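Side-chain contacts in endoglucanase CEL5A (Eubacterium cellulosolvens, PDB 4AFM), which probably binds plant cell-wall glucans such as xyloglucan through a non-catalytic carbohydrate binding module attached to its family 5 glycoside hydrolase: residues A[14-17]-A[23-26]; A[77-80]-A[85-88]; A[109-112]-A[117-120]. One frame throughout, in Å; residues are numbered along the deposited sequence.

Contact 1: residues A[14-17]-A[23-26]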
loop_
_atom_site.group_PDB
_atom_site.type_symbol
_atom_site.label_atom_id
_atom_site.label_comp_id
_atom_site.label_asym_id
_atom_site.label_seq_id
_atom_site.Cartn_x
_atom_site.Cartn_y
_atom_site.Cartn_z
ATOM N N VAL A 14 7.289 3.631 -13.889
ATOM C CA VAL A 14 6.866 5.046 -13.734
ATOM C C VAL A 14 7.520 5.839 -14.841
ATOM O O VAL A 14 8.772 5.924 -14.858
ATOM C CB VAL A 14 7.231 5.614 -12.326
ATOM C CG1 VAL A 14 6.634 7.035 -12.158
ATOM C CG2 VAL A 14 6.774 4.625 -11.223
ATOM N N GLU A 15 6.787 6.442 -15.708
ATOM C CA GLU A 15 7.318 7.410 -16.684
ATOM C C GLU A 15 7.348 8.784 -16.193
ATOM O O GLU A 15 6.370 9.282 -15.582
ATOM C CB GLU A 15 6.510 7.417 -17.978
ATOM C CG GLU A 15 6.661 6.135 -18.696
ATOM C CD GLU A 15 6.056 6.262 -20.116
ATOM O OE1 GLU A 15 5.247 7.230 -20.408
ATOM O OE2 GLU A 15 6.369 5.370 -20.914
ATOM N N PHE A 16 8.492 9.458 -16.356
ATOM C CA PHE A 16 8.654 10.827 -15.864
ATOM C C PHE A 16 9.925 11.334 -16.556
ATOM O O PHE A 16 11.038 11.005 -16.207
ATOM C CB PHE A 16 8.833 10.764 -14.354
ATOM C CG PHE A 16 8.969 12.126 -13.709
ATOM C CD1 PHE A 16 7.954 13.119 -13.917
ATOM C CD2 PHE A 16 10.050 12.410 -12.922
ATOM C CE1 PHE A 16 8.089 14.378 -13.203
ATOM C CE2 PHE A 16 10.183 13.643 -12.267
ATOM C CZ PHE A 16 9.196 14.574 -12.467
ATOM N N THR A 17 9.680 12.085 -17.634
ATOM C CA THR A 17 10.815 12.481 -18.512
ATOM C C THR A 17 11.362 13.819 -18.185
ATOM O O THR A 17 12.504 14.055 -18.623
ATOM C CB THR A 17 10.363 12.474 -20.004
ATOM O OG1 THR A 17 9.188 13.312 -20.118
ATOM C CG2 THR A 17 10.043 11.116 -20.520
ATOM N N ASP A 23 2.811 17.588 -11.741
ATOM C CA ASP A 23 2.740 16.479 -10.892
ATOM C C ASP A 23 4.034 15.714 -10.980
ATOM O O ASP A 23 4.830 15.819 -11.891
ATOM C CB ASP A 23 1.483 15.640 -11.108
ATOM C CG ASP A 23 1.691 14.495 -12.001
ATOM O OD1 ASP A 23 1.993 14.762 -13.171
ATOM O OD2 ASP A 23 1.579 13.308 -11.528
ATOM N N TRP A 24 4.198 14.948 -9.959
ATOM C CA TRP A 24 5.435 14.135 -9.860
ATOM C C TRP A 24 4.977 12.742 -9.513
ATOM O O TRP A 24 4.612 12.462 -8.377
ATOM C CB TRP A 24 6.297 14.782 -8.749
ATOM C CG TRP A 24 7.649 14.121 -8.629
ATOM C CD1 TRP A 24 8.209 13.081 -9.446
ATOM C CD2 TRP A 24 8.656 14.473 -7.696
ATOM N NE1 TRP A 24 9.463 12.827 -8.970
ATOM C CE2 TRP A 24 9.778 13.644 -7.946
ATOM C CE3 TRP A 24 8.730 15.387 -6.633
ATOM C CZ2 TRP A 24 10.906 13.710 -7.159
ATOM C CZ3 TRP A 24 9.891 15.454 -5.889
ATOM C CH2 TRP A 24 10.954 14.642 -6.178
ATOM N N PRO A 25 4.961 11.799 -10.462
ATOM C CA PRO A 25 4.421 10.509 -10.219
ATOM C C PRO A 25 5.261 9.674 -9.308
ATOM O O PRO A 25 6.475 9.921 -9.119
ATOM C CB PRO A 25 4.299 9.873 -11.608
ATOM C CG PRO A 25 5.294 10.609 -12.374
ATOM C CD PRO A 25 5.366 11.991 -11.856
ATOM N N SER A 26 4.682 8.620 -8.758
ATOM C CA SER A 26 5.303 7.752 -7.764
ATOM C C SER A 26 5.363 6.309 -8.134
ATOM O O SER A 26 4.462 5.838 -8.893
ATOM C CB SER A 26 4.564 7.819 -6.433
ATOM O OG SER A 26 4.368 9.201 -6.034
#

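Contact 2: residues A[77-80]-A[85-88]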
loop_
_atom_site.group_PDB
_atom_site.type_symbol
_atom_site.label_atom_id
_atom_site.label_comp_id
_atom_site.label_asym_id
_atom_site.label_seq_id
_atom_site.Cartn_x
_atom_site.Cartn_y
_atom_site.Cartn_z
ATOM N N PRO A 77 19.218 8.002 -1.558
ATOM C CA PRO A 77 19.600 6.792 -0.795
ATOM C C PRO A 77 20.739 7.038 0.171
ATOM O O PRO A 77 21.670 7.774 -0.170
ATOM C CB PRO A 77 20.053 5.877 -1.960
ATOM C CG PRO A 77 19.223 6.331 -3.169
ATOM C CD PRO A 77 19.174 7.806 -2.995
ATOM N N TYR A 78 20.677 6.415 1.304
ATOM C CA TYR A 78 21.858 6.382 2.160
ATOM C C TYR A 78 22.990 5.804 1.340
ATOM O O TYR A 78 24.147 6.360 1.381
ATOM C CB TYR A 78 21.549 5.579 3.379
ATOM C CG TYR A 78 22.659 5.537 4.407
ATOM C CD1 TYR A 78 23.438 6.617 4.710
ATOM C CD2 TYR A 78 22.998 4.320 4.950
ATOM C CE1 TYR A 78 24.540 6.477 5.680
ATOM C CE2 TYR A 78 23.988 4.175 5.963
ATOM C CZ TYR A 78 24.721 5.234 6.237
ATOM O OH TYR A 78 25.763 5.073 7.211
ATOM N N TYR A 79 22.783 4.731 0.602
ATOM C CA TYR A 79 23.682 4.269 -0.429
ATOM C C TYR A 79 22.894 3.409 -1.366
ATOM O O TYR A 79 21.786 2.912 -1.042
ATOM C CB TYR A 79 24.907 3.504 0.173
ATOM C CG TYR A 79 24.492 2.273 0.923
ATOM C CD1 TYR A 79 24.154 2.365 2.289
ATOM C CD2 TYR A 79 24.417 1.040 0.310
ATOM C CE1 TYR A 79 23.741 1.195 2.960
ATOM C CE2 TYR A 79 24.039 -0.123 1.016
ATOM C CZ TYR A 79 23.729 0.032 2.340
ATOM O OH TYR A 79 23.274 -1.144 3.040
ATOM N N VAL A 80 23.479 3.205 -2.526
ATOM C CA VAL A 80 23.027 2.200 -3.498
ATOM C C VAL A 80 24.080 1.134 -3.616
ATOM O O VAL A 80 25.315 1.414 -3.526
ATOM C CB VAL A 80 22.603 2.794 -4.824
ATOM C CG1 VAL A 80 21.518 3.911 -4.604
ATOM C CG2 VAL A 80 23.678 3.329 -5.650
ATOM N N ALA A 85 18.566 0.530 -3.668
ATOM C CA ALA A 85 18.754 1.737 -2.837
ATOM C C ALA A 85 18.383 1.428 -1.418
ATOM O O ALA A 85 17.310 0.755 -1.157
ATOM C CB ALA A 85 17.826 2.827 -3.336
ATOM N N VAL A 86 19.165 1.878 -0.469
ATOM C CA VAL A 86 18.897 1.678 0.962
ATOM C C VAL A 86 18.654 2.990 1.574
ATOM O O VAL A 86 19.488 3.945 1.426
ATOM C CB VAL A 86 20.067 0.938 1.613
ATOM C CG1 VAL A 86 19.811 0.815 3.106
ATOM C CG2 VAL A 86 20.336 -0.392 0.940
ATOM N N PHE A 87 17.554 3.155 2.339
ATOM C CA PHE A 87 17.223 4.364 3.078
ATOM C C PHE A 87 17.124 3.965 4.555
ATOM O O PHE A 87 16.571 2.906 4.843
ATOM C CB PHE A 87 15.887 4.956 2.631
ATOM C CG PHE A 87 15.825 5.284 1.168
ATOM C CD1 PHE A 87 15.398 4.347 0.238
ATOM C CD2 PHE A 87 16.180 6.565 0.690
ATOM C CE1 PHE A 87 15.295 4.635 -1.073
ATOM C CE2 PHE A 87 16.080 6.853 -0.654
ATOM C CZ PHE A 87 15.627 5.902 -1.535
ATOM N N THR A 88 17.691 4.699 5.455
ATOM C CA THR A 88 17.596 4.318 6.877
ATOM C C THR A 88 16.749 5.249 7.667
ATOM O O THR A 88 16.595 6.443 7.347
ATOM C CB THR A 88 18.960 4.328 7.535
ATOM O OG1 THR A 88 19.458 5.664 7.683
ATOM C CG2 THR A 88 20.020 3.506 6.690
#

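Contact 3: residues A[109-112]-A[117-120]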
loop_
_atom_site.group_PDB
_atom_site.type_symbol
_atom_site.label_atom_id
_atom_site.label_comp_id
_atom_site.label_asym_id
_atom_site.label_seq_id
_atom_site.Cartn_x
_atom_site.Cartn_y
_atom_site.Cartn_z
ATOM N N VAL A 109 7.819 6.957 -2.858
ATOM C CA VAL A 109 9.051 6.597 -3.585
ATOM C C VAL A 109 8.855 7.161 -4.958
ATOM O O VAL A 109 7.851 6.803 -5.644
ATOM C CB VAL A 109 9.202 5.073 -3.623
ATOM C CG1 VAL A 109 10.389 4.706 -4.508
ATOM C CG2 VAL A 109 9.350 4.470 -2.236
ATOM N N LYS A 110 9.778 7.976 -5.445
ATOM C CA LYS A 110 9.567 8.698 -6.715
ATOM C C LYS A 110 10.849 8.654 -7.541
ATOM O O LYS A 110 11.965 8.583 -7.014
ATOM C CB LYS A 110 9.266 10.176 -6.496
ATOM C CG LYS A 110 7.922 10.394 -5.710
ATOM C CD LYS A 110 7.620 11.911 -5.723
ATOM C CE LYS A 110 6.347 12.315 -4.955
ATOM N NZ LYS A 110 5.160 11.849 -5.712
ATOM N N PRO A 111 10.717 8.729 -8.865
ATOM C CA PRO A 111 11.891 8.860 -9.750
ATOM C C PRO A 111 12.255 10.285 -9.963
ATOM O O PRO A 111 11.440 11.202 -9.959
ATOM C CB PRO A 111 11.310 8.257 -11.098
ATOM C CG PRO A 111 9.871 8.767 -11.083
ATOM C CD PRO A 111 9.430 8.669 -9.633
ATOM N N LEU A 112 13.541 10.451 -10.314
ATOM C CA LEU A 112 13.991 11.683 -10.979
ATOM C C LEU A 112 13.786 11.505 -12.482
ATOM O O LEU A 112 13.646 10.370 -12.985
ATOM C CB LEU A 112 15.445 12.005 -10.600
ATOM C CG LEU A 112 15.696 12.157 -9.098
ATOM C CD1 LEU A 112 17.172 12.586 -8.826
ATOM C CD2 LEU A 112 14.719 12.988 -8.375
ATOM N N GLY A 117 12.190 5.912 -18.002
ATOM C CA GLY A 117 11.313 5.669 -16.853
ATOM C C GLY A 117 11.993 4.783 -15.881
ATOM O O GLY A 117 12.944 4.020 -16.182
HETATM N N MSE A 118 11.477 4.792 -14.650
HETATM C CA MSE A 118 11.997 3.955 -13.573
HETATM C C MSE A 118 11.151 2.717 -13.437
HETATM O O MSE A 118 9.913 2.789 -13.502
HETATM C CB MSE A 118 12.016 4.806 -12.261
HETATM C CG MSE A 118 12.793 4.137 -11.164
HETATM SE SE MSE A 118 13.032 5.250 -9.610
HETATM C CE MSE A 118 11.247 5.181 -8.851
ATOM N N THR A 119 11.726 1.585 -13.147
ATOM C CA THR A 119 11.002 0.378 -12.808
ATOM C C THR A 119 11.451 -0.077 -11.418
ATOM O O THR A 119 12.674 -0.210 -11.165
ATOM C CB THR A 119 11.213 -0.785 -13.808
ATOM O OG1 THR A 119 10.641 -0.252 -15.047
ATOM C CG2 THR A 119 10.477 -2.021 -13.450
ATOM N N VAL A 120 10.501 -0.276 -10.520
ATOM C CA VAL A 120 10.750 -0.843 -9.223
ATOM C C VAL A 120 10.291 -2.282 -9.241
ATOM O O VAL A 120 9.107 -2.529 -9.607
ATOM C CB VAL A 120 10.016 0.013 -8.163
ATOM C CG1 VAL A 120 10.033 -0.719 -6.802
ATOM C CG2 VAL A 120 10.656 1.405 -8.037
#

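Contact 1: residues A[14-17]-A[23-26]
Trp24 NE1, which lies 3.5 Å from Phe16 CE2, donates a hydrogen bond to Pro111 O of strand 106-111, and this bond pins the indole while its five-membered ring is stacked by Phe16. The two rings form an offset stack: their centroids are 4.6 Å apart and their planes make 21°, with Trp24 CD1 lying over one face of the Phe16 ring, displaced toward the rim. Phe16 reaches this place because its CG stands anti to the backbone N (chi1 -178°), which swings the ring across to the facing segment. The Pro25 and Phe16 side chains cross at about a right angle, Pro25 CD coming to 3.5 Å from Phe16 CD1. Beyond it, Val14 CG1 rests on Pro25 CB at 3.7 Å, and Val14 CG2 comes to 3.5 Å from Ser26 O. Were Phe16 replaced by an alanine, the Trp24 pyrrole ring would probably lose its stacking partner and a gap would open beside Pro25 CD. Trp19 packs edge-to-face on both rings, and Lys110 makes a cation-pi contact with Trp24 while its NZ bonds to Trp24 O and Ser26 OG. With no hydrogen bond between 14-17 and 23-26, the limbs of this loop are joined by aromatic and aliphatic contact, which holds the indole; whether it meets a sugar is not decided here.

Contact 2: residues A[77-80]-A[85-88]
A chi1 of 62° puts Tyr79 CG between its own backbone N and carbonyl carbon, folding the ring back over the neighbouring strand, whereas Tyr78 CG is anti to its N (chi1 -176°) and its ring leans toward Thr88. The Tyr79 ring thus receives Val86 in a CH-pi contact: Val86 CB is 4.0 Å from the ring centroid and only 19° off the ring normal. The two side chains run side by side in the same direction, and Val86 CG2 extends the overlap to Tyr79 CZ at 3.7 Å. At the other ring, Thr88 CG2 approaches Tyr78 CD2 to 3.5 Å, the side chains meeting at a slant.

Strands 79-81 and 84-88 form a beta hairpin, and here it carries a classic beta bulge, since Tyr78 and Tyr79 both face Val86. The regular bond is Val86 N to Tyr79 O, 2.9 Å and close to straight. Val86 O, by contrast, is approached by two amides, each weakly: Tyr78 N at 2.7 Å with a bent geometry, and Tyr79 N at 3.5 Å.

Val80 and Ala85, a non-hydrogen-bonded pair, turn to the sheet face away from Tyr79 and Val86. Pro77 CG also touches Ala85 CB there, at 3.8 Å, and the Phe87 ring brings CE2 to 3.5 Å from Pro77 N. Pro77, Ala85 and Phe87 reach the second sheet: the first two meet Ile56, and Phe87 meets Leu58. At the far end of the strand Thr88 is the N-cap of helix 89-96; its side chain caps a helix amide, while Gln91 OE1 accepts from Thr88 N, consistent with a capping box.

Contact 3: residues A[109-112]-A[117-120]
Met118, a selenomethionine with two deposited conformers, overlaps Pro111 along much of its length in the conformer described here. The pair spans the interior of a beta-sandwich, since Pro111 closes strand 106-111 of one antiparallel sheet and Met118 lies on strand 118-127 of the other. The strand axes stay 8.3 Å apart at closest approach, too far for backbone pairing, and their directions differ by 151°; accordingly there are no hydrogen bonds between the segments, and side chains fill the interval. At the root of the contact Met118 CB meets Pro111 CB at 3.7 Å, and SE passes the same Pro111 CB at 3.8 Å. The first two torsions are extended, which runs the chain alongside 109-111, and the bend at chi3 (74°) sets the methyl against the Lys110-Pro111 peptide. Ile56, Tyr51 and Ala54 also touch Met118, making the surroundings largely apolar. Lys110 points away from this interior, its NZ bonding to Tyr106 OH as well as to Ser26 and Trp24. Val109 makes a looser approach, CG1 to Met118 CE 4.5 Å. The terminal methyl instead settles against the peptide, with Met118 CE 3.7 Å from Lys110 C and 3.6 Å from Pro111 N.

Contact 3 is the buried one, linking the two sheets by van der Waals packing, with no hydrogen bond between its segments, whereas contacts 1 and 2 are partly buried and include exposed residues. Contact 1 adjoins contact 3, their centres about 7 Å apart: Pro111 serves both, turning its CB to Met118 and its carbonyl to the indole of the loop. Contact 2 lies farther off, about 20 Å between centres from contact 1 and 14 Å from contact 3, but its hairpin belongs to the same sheet as strand 118-127, and Ile56 touches residues of both. Among the three, backbone hydrogen bonding between the paired segments occurs only in contact 2; contact 1 relies on ring stacking and proline packing.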